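PDB 6CN7: aerobactin synthase IucC from Klebsiella pneumoniae, which probably catalyses the ATP-dependent attachment of a second N-acetyl-N-hydroxylysine to citryl-N-acetyl-N-hydroxylysine, which completes the siderophore aerobactin. Local coordinates for residues S51-R54 with L60-D63; G137-A142 with L491-P496. The protein carries 5 engineered substitutions. All blocks are in the same frame, centred on the assembly; numbering follows the deposited sequence.

In the fold
Along the chain the two contacts come in series: interaction 1 closes a hairpin of neighbouring strands, 46-54 and 60-62, whereas interaction 2 joins residues almost 350 positions apart, a loop after helix 128-133 and helix 475-499. Their centres lie about 14 Å apart, and they meet where Trp61 CZ2 packs on Pro496 CB at 3.4 Å. Helix 4-25 is common ground, since Leu60 and Ile62 touch it in interaction 1 and Phe493 in interaction 2. Its Glu24 binds Arg54, while Glu22 binds Lys140 and Arg492. Helix 4-25 is thus tied to parts of both the IucA/IucC and FhuF-like family regions, and the hairpin packs on the FhuF-like one.

Interaction 1: residues S51-R54 with L60-D63; sequences SAER and LWID
Glu53 and Trp61 form a hydrogen-bonded antiparallel pair, and their side chains leave the same face of the sheet side by side. The Glu53 chain is fully extended, with CG anti to the backbone N (chi1 179°), which carries its carboxylate along the six-membered part of the indole: CD lies 3.8 Å from Trp61 CZ3, the two planes 50° apart. A broad indole suits this place because it also covers backbone; Glu53 O sits above one ring face, offset toward the rim, while accepting a 2.7 Å bond from Trp61 N. The return bond, Glu53 N to Trp61 O, is longer at 3.2 Å, and Asp63 N gives Ser51 O a nearly straight one.

The other face carries Ala52, Arg54, Leu60 and Ile62. A bend at chi3 (-73°) folds the Arg54 guanidinium over Leu60, whose CD2 lies 3.6 Å from Arg54 CZ, above the centre of the planar group. Arginine fits here because its flat face accepts a methyl while its terminal nitrogens bind elsewhere, NH1 to Gly58 O and NH2 in a salt bridge to Glu24. Small Ala52 lets CB come 4.0 Å from Ile62 CG1, and Leu60 and Ile62 pack on helix 4-25. This is a beta hairpin, the last of a four-stranded antiparallel sheet, with strand 60-62 at its edge within this chain and one face against a helix.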
loop_
_atom_site.group_PDB
_atom_site.type_symbol
_atom_site.label_atom_id
_atom_site.label_comp_id
_atom_site.label_asym_id
_atom_site.label_seq_id
_atom_site.Cartn_x
_atom_site.Cartn_y
_atom_site.Cartn_z
ATOM N N SER A 51 6.075 27.236 -32.356
ATOM C CA SER A 51 7.226 28.096 -32.578
ATOM C C SER A 51 8.343 27.668 -31.639
ATOM O O SER A 51 8.092 27.303 -30.485
ATOM C CB SER A 51 6.877 29.566 -32.339
ATOM O OG SER A 51 5.812 29.975 -33.177
ATOM N N ALA A 52 9.576 27.709 -32.133
ATOM C CA ALA A 52 10.703 27.267 -31.330
ATOM C C ALA A 52 11.986 27.858 -31.890
ATOM O O ALA A 52 12.034 28.341 -33.024
ATOM C CB ALA A 52 10.795 25.737 -31.290
ATOM N N GLU A 53 13.025 27.810 -31.064
ATOM C CA GLU A 53 14.374 28.192 -31.446
ATOM C C GLU A 53 15.297 27.049 -31.061
ATOM O O GLU A 53 15.213 26.534 -29.941
ATOM C CB GLU A 53 14.794 29.492 -30.754
ATOM C CG GLU A 53 16.207 29.952 -31.068
ATOM C CD GLU A 53 16.576 31.226 -30.330
ATOM O OE1 GLU A 53 15.690 31.808 -29.668
ATOM O OE2 GLU A 53 17.752 31.645 -30.409
ATOM N N ARG A 54 16.160 26.638 -31.984
ATOM C CA ARG A 54 17.037 25.497 -31.753
ATOM C C ARG A 54 18.360 25.995 -31.180
ATOM O O ARG A 54 19.044 26.814 -31.804
ATOM C CB ARG A 54 17.263 24.706 -33.042
ATOM C CG ARG A 54 17.872 23.331 -32.801
ATOM C CD ARG A 54 18.106 22.553 -34.088
ATOM N NE ARG A 54 16.870 22.058 -34.696
ATOM C CZ ARG A 54 16.202 20.987 -34.279
ATOM N NH1 ARG A 54 16.628 20.290 -33.234
ATOM N NH2 ARG A 54 15.095 20.615 -34.906
ATOM N N LEU A 60 15.533 21.828 -29.050
ATOM C CA LEU A 60 14.580 22.899 -29.314
ATOM C C LEU A 60 14.132 23.591 -28.032
ATOM O O LEU A 60 13.921 22.948 -27.001
ATOM C CB LEU A 60 13.355 22.344 -30.039
ATOM C CG LEU A 60 13.580 21.808 -31.453
ATOM C CD1 LEU A 60 12.393 20.969 -31.893
ATOM C CD2 LEU A 60 13.817 22.954 -32.423
ATOM N N TRP A 61 13.982 24.913 -28.108
ATOM C CA TRP A 61 13.323 25.698 -27.065
ATOM C C TRP A 61 11.913 25.989 -27.564
ATOM O O TRP A 61 11.702 26.918 -28.346
ATOM C CB TRP A 61 14.082 26.987 -26.771
ATOM C CG TRP A 61 15.550 26.803 -26.554
ATOM C CD1 TRP A 61 16.199 25.649 -26.225
ATOM C CD2 TRP A 61 16.558 27.814 -26.660
ATOM N NE1 TRP A 61 17.548 25.880 -26.122
ATOM C CE2 TRP A 61 17.795 27.202 -26.384
ATOM C CE3 TRP A 61 16.533 29.179 -26.964
ATOM C CZ2 TRP A 61 18.996 27.907 -26.400
ATOM C CZ3 TRP A 61 17.727 29.878 -26.979
ATOM C CH2 TRP A 61 18.941 29.241 -26.699
ATOM N N ILE A 62 10.953 25.192 -27.114
ATOM C CA ILE A 62 9.583 25.270 -27.609
ATOM C C ILE A 62 8.799 26.270 -26.772
ATOM O O ILE A 62 8.842 26.232 -25.537
ATOM C CB ILE A 62 8.921 23.882 -27.587
ATOM C CG1 ILE A 62 9.609 22.970 -28.611
ATOM C CG2 ILE A 62 7.414 23.992 -27.862
ATOM C CD1 ILE A 62 9.066 21.552 -28.666
ATOM N N ASP A 63 8.086 27.173 -27.446
ATOM C CA ASP A 63 7.149 28.077 -26.785
ATOM C C ASP A 63 5.836 27.334 -26.576
ATOM O O ASP A 63 5.078 27.115 -27.528
ATOM C CB ASP A 63 6.950 29.342 -27.617
ATOM C CG ASP A 63 6.021 30.344 -26.952
ATOM O OD1 ASP A 63 5.393 29.999 -25.927
ATOM O OD2 ASP A 63 5.922 31.484 -27.454
#

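Interaction 2: residues G137-A142 with L491-P496; sequences GHPKFA and LRFVSP
Residues 137-142 follow an irregular path with no helix or strand, and Pro139 brings them nearest, CA to CA 7.7 Å, to Phe493 in residues 491-496 of helix 475-499, which is kinked where the N of Phe493 has no bond to the turn before. The motif is a proline-aromatic CH-pi contact between a loop of the IucA/IucC family region and a helix of the FhuF-like region. Pro139 CB stands over the middle of the Phe493 ring, 3.6 Å from its centroid and only 8° off the normal, while CG leans toward the CD2-CE2 side. The carbonyl O of Pro139 also comes within 3.5 Å of Phe493 CZ. Proline suits this place: its rigid ring offers C-H groups to the pi face without a flexible chain to be ordered. Phenylalanine supplies that face, with CG beside the backbone N and anti to the carbonyl carbon (chi1 -61°), and its other neighbours include Trp59, met edge-to-face, and Met374, which also touches Pro139.

The loop is braced from within. Lys140 N donates to His138 ND1 at 3.2 Å, tilted 35° out of the imidazole plane, whose two faces are flanked by Phe141 CE2 and Pro139 CD. Beside the ring contact, Lys140 NZ and Arg492 NH2 approach to 4.6 Å, gathered round acids: Lys140 pairs chiefly with Glu26 and also with Glu22, which Arg492 shares, so the two positive charges are probably well compensated. Arg492 also lays its guanidinium against its neighbour on the helix, with Phe493 CZ 3.4 Å above the guanidinium plane and offset toward the rim.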
loop_
_atom_site.group_PDB
_atom_site.type_symbol
_atom_site.label_atom_id
_atom_site.label_comp_id
_atom_site.label_asym_id
_atom_site.label_seq_id
_atom_site.Cartn_x
_atom_site.Cartn_y
_atom_site.Cartn_z
ATOM N N GLY A 137 12.341 19.414 -10.809
ATOM C CA GLY A 137 12.699 18.016 -10.957
ATOM C C GLY A 137 13.690 17.793 -12.081
ATOM O O GLY A 137 14.313 18.718 -12.610
ATOM N N HIS A 138 13.828 16.528 -12.449
ATOM C CA HIS A 138 14.846 16.155 -13.424
ATOM C C HIS A 138 14.503 16.753 -14.786
ATOM O O HIS A 138 13.379 16.577 -15.268
ATOM C CB HIS A 138 14.969 14.640 -13.528
ATOM C CG HIS A 138 16.235 14.187 -14.187
ATOM N ND1 HIS A 138 16.356 14.051 -15.553
ATOM C CD2 HIS A 138 17.439 13.852 -13.668
ATOM C CE1 HIS A 138 17.580 13.646 -15.847
ATOM N NE2 HIS A 138 18.256 13.518 -14.721
ATOM N N PRO A 139 15.439 17.451 -15.441
ATOM C CA PRO A 139 15.082 18.186 -16.665
ATOM C C PRO A 139 14.973 17.331 -17.915
ATOM O O PRO A 139 14.409 17.807 -18.910
ATOM C CB PRO A 139 16.225 19.200 -16.802
ATOM C CG PRO A 139 17.394 18.510 -16.190
ATOM C CD PRO A 139 16.852 17.656 -15.070
ATOM N N LYS A 140 15.486 16.101 -17.913
ATOM C CA LYS A 140 15.496 15.292 -19.127
ATOM C C LYS A 140 14.270 14.394 -19.255
ATOM O O LYS A 140 13.689 14.297 -20.340
ATOM C CB LYS A 140 16.762 14.430 -19.178
ATOM C CG LYS A 140 16.863 13.561 -20.423
ATOM C CD LYS A 140 18.140 12.736 -20.442
ATOM C CE LYS A 140 18.162 11.798 -21.641
ATOM N NZ LYS A 140 17.989 12.527 -22.931
ATOM N N PHE A 141 13.863 13.735 -18.175
ATOM C CA PHE A 141 12.843 12.699 -18.266
ATOM C C PHE A 141 11.446 13.302 -18.350
ATOM O O PHE A 141 11.124 14.272 -17.659
ATOM C CB PHE A 141 12.949 11.750 -17.072
ATOM C CG PHE A 141 14.197 10.916 -17.086
ATOM C CD1 PHE A 141 14.316 9.845 -17.956
ATOM C CD2 PHE A 141 15.257 11.212 -16.247
ATOM C CE1 PHE A 141 15.466 9.080 -17.981
ATOM C CE2 PHE A 141 16.410 10.448 -16.267
ATOM C CZ PHE A 141 16.514 9.381 -17.135
ATOM N N ALA A 142 10.613 12.699 -19.203
ATOM C CA ALA A 142 9.305 13.269 -19.513
ATOM C C ALA A 142 8.405 13.315 -18.283
ATOM O O ALA A 142 7.741 14.328 -18.030
ATOM C CB ALA A 142 8.648 12.459 -20.631
ATOM N N LEU A 491 24.198 21.922 -18.217
ATOM C CA LEU A 491 24.507 23.168 -18.914
ATOM C C LEU A 491 23.570 23.406 -20.091
ATOM O O LEU A 491 23.249 24.559 -20.400
ATOM C CB LEU A 491 25.959 23.155 -19.384
ATOM C CG LEU A 491 26.992 23.653 -18.370
ATOM C CD1 LEU A 491 26.801 23.010 -17.001
ATOM C CD2 LEU A 491 28.392 23.383 -18.890
ATOM N N ARG A 492 23.125 22.339 -20.759
ATOM C CA ARG A 492 22.175 22.495 -21.856
ATOM C C ARG A 492 20.945 23.278 -21.418
ATOM O O ARG A 492 20.360 24.016 -22.221
ATOM C CB ARG A 492 21.765 21.121 -22.393
ATOM C CG ARG A 492 20.612 21.149 -23.394
ATOM C CD ARG A 492 20.565 19.879 -24.244
ATOM N NE ARG A 492 20.270 18.671 -23.466
ATOM C CZ ARG A 492 19.076 18.090 -23.381
ATOM N NH1 ARG A 492 18.029 18.593 -24.023
ATOM N NH2 ARG A 492 18.922 16.993 -22.654
ATOM N N PHE A 493 20.547 23.142 -20.155
ATOM C CA PHE A 493 19.355 23.800 -19.639
ATOM C C PHE A 493 19.641 25.137 -18.967
ATOM O O PHE A 493 18.693 25.845 -18.614
ATOM C CB PHE A 493 18.644 22.878 -18.647
ATOM C CG PHE A 493 18.177 21.589 -19.254
ATOM C CD1 PHE A 493 16.990 21.535 -19.965
ATOM C CD2 PHE A 493 18.924 20.432 -19.119
ATOM C CE1 PHE A 493 16.554 20.352 -20.528
ATOM C CE2 PHE A 493 18.495 19.243 -19.683
ATOM C CZ PHE A 493 17.309 19.204 -20.388
ATOM N N VAL A 494 20.906 25.502 -18.783
ATOM C CA VAL A 494 21.263 26.786 -18.193
ATOM C C VAL A 494 21.594 27.821 -19.259
ATOM O O VAL A 494 21.187 28.977 -19.150
ATOM C CB VAL A 494 22.440 26.615 -17.209
ATOM C CG1 VAL A 494 22.808 27.955 -16.576
ATOM C CG2 VAL A 494 22.092 25.600 -16.134
ATOM N N SER A 495 22.330 27.422 -20.295
ATOM C CA SER A 495 22.773 28.389 -21.291
ATOM C C SER A 495 21.623 29.096 -22.007
ATOM O O SER A 495 21.800 30.272 -22.364
ATOM C CB SER A 495 23.702 27.699 -22.303
ATOM O OG SER A 495 23.025 26.707 -23.053
ATOM N N PRO A 496 20.463 28.478 -22.248
ATOM C CA PRO A 496 19.362 29.245 -22.857
ATOM C C PRO A 496 18.877 30.384 -21.982
ATOM O O PRO A 496 18.483 31.435 -22.505
ATOM C CB PRO A 496 18.267 28.189 -23.064
ATOM C CG PRO A 496 18.980 26.883 -23.046
ATOM C CD PRO A 496 20.098 27.061 -22.073
#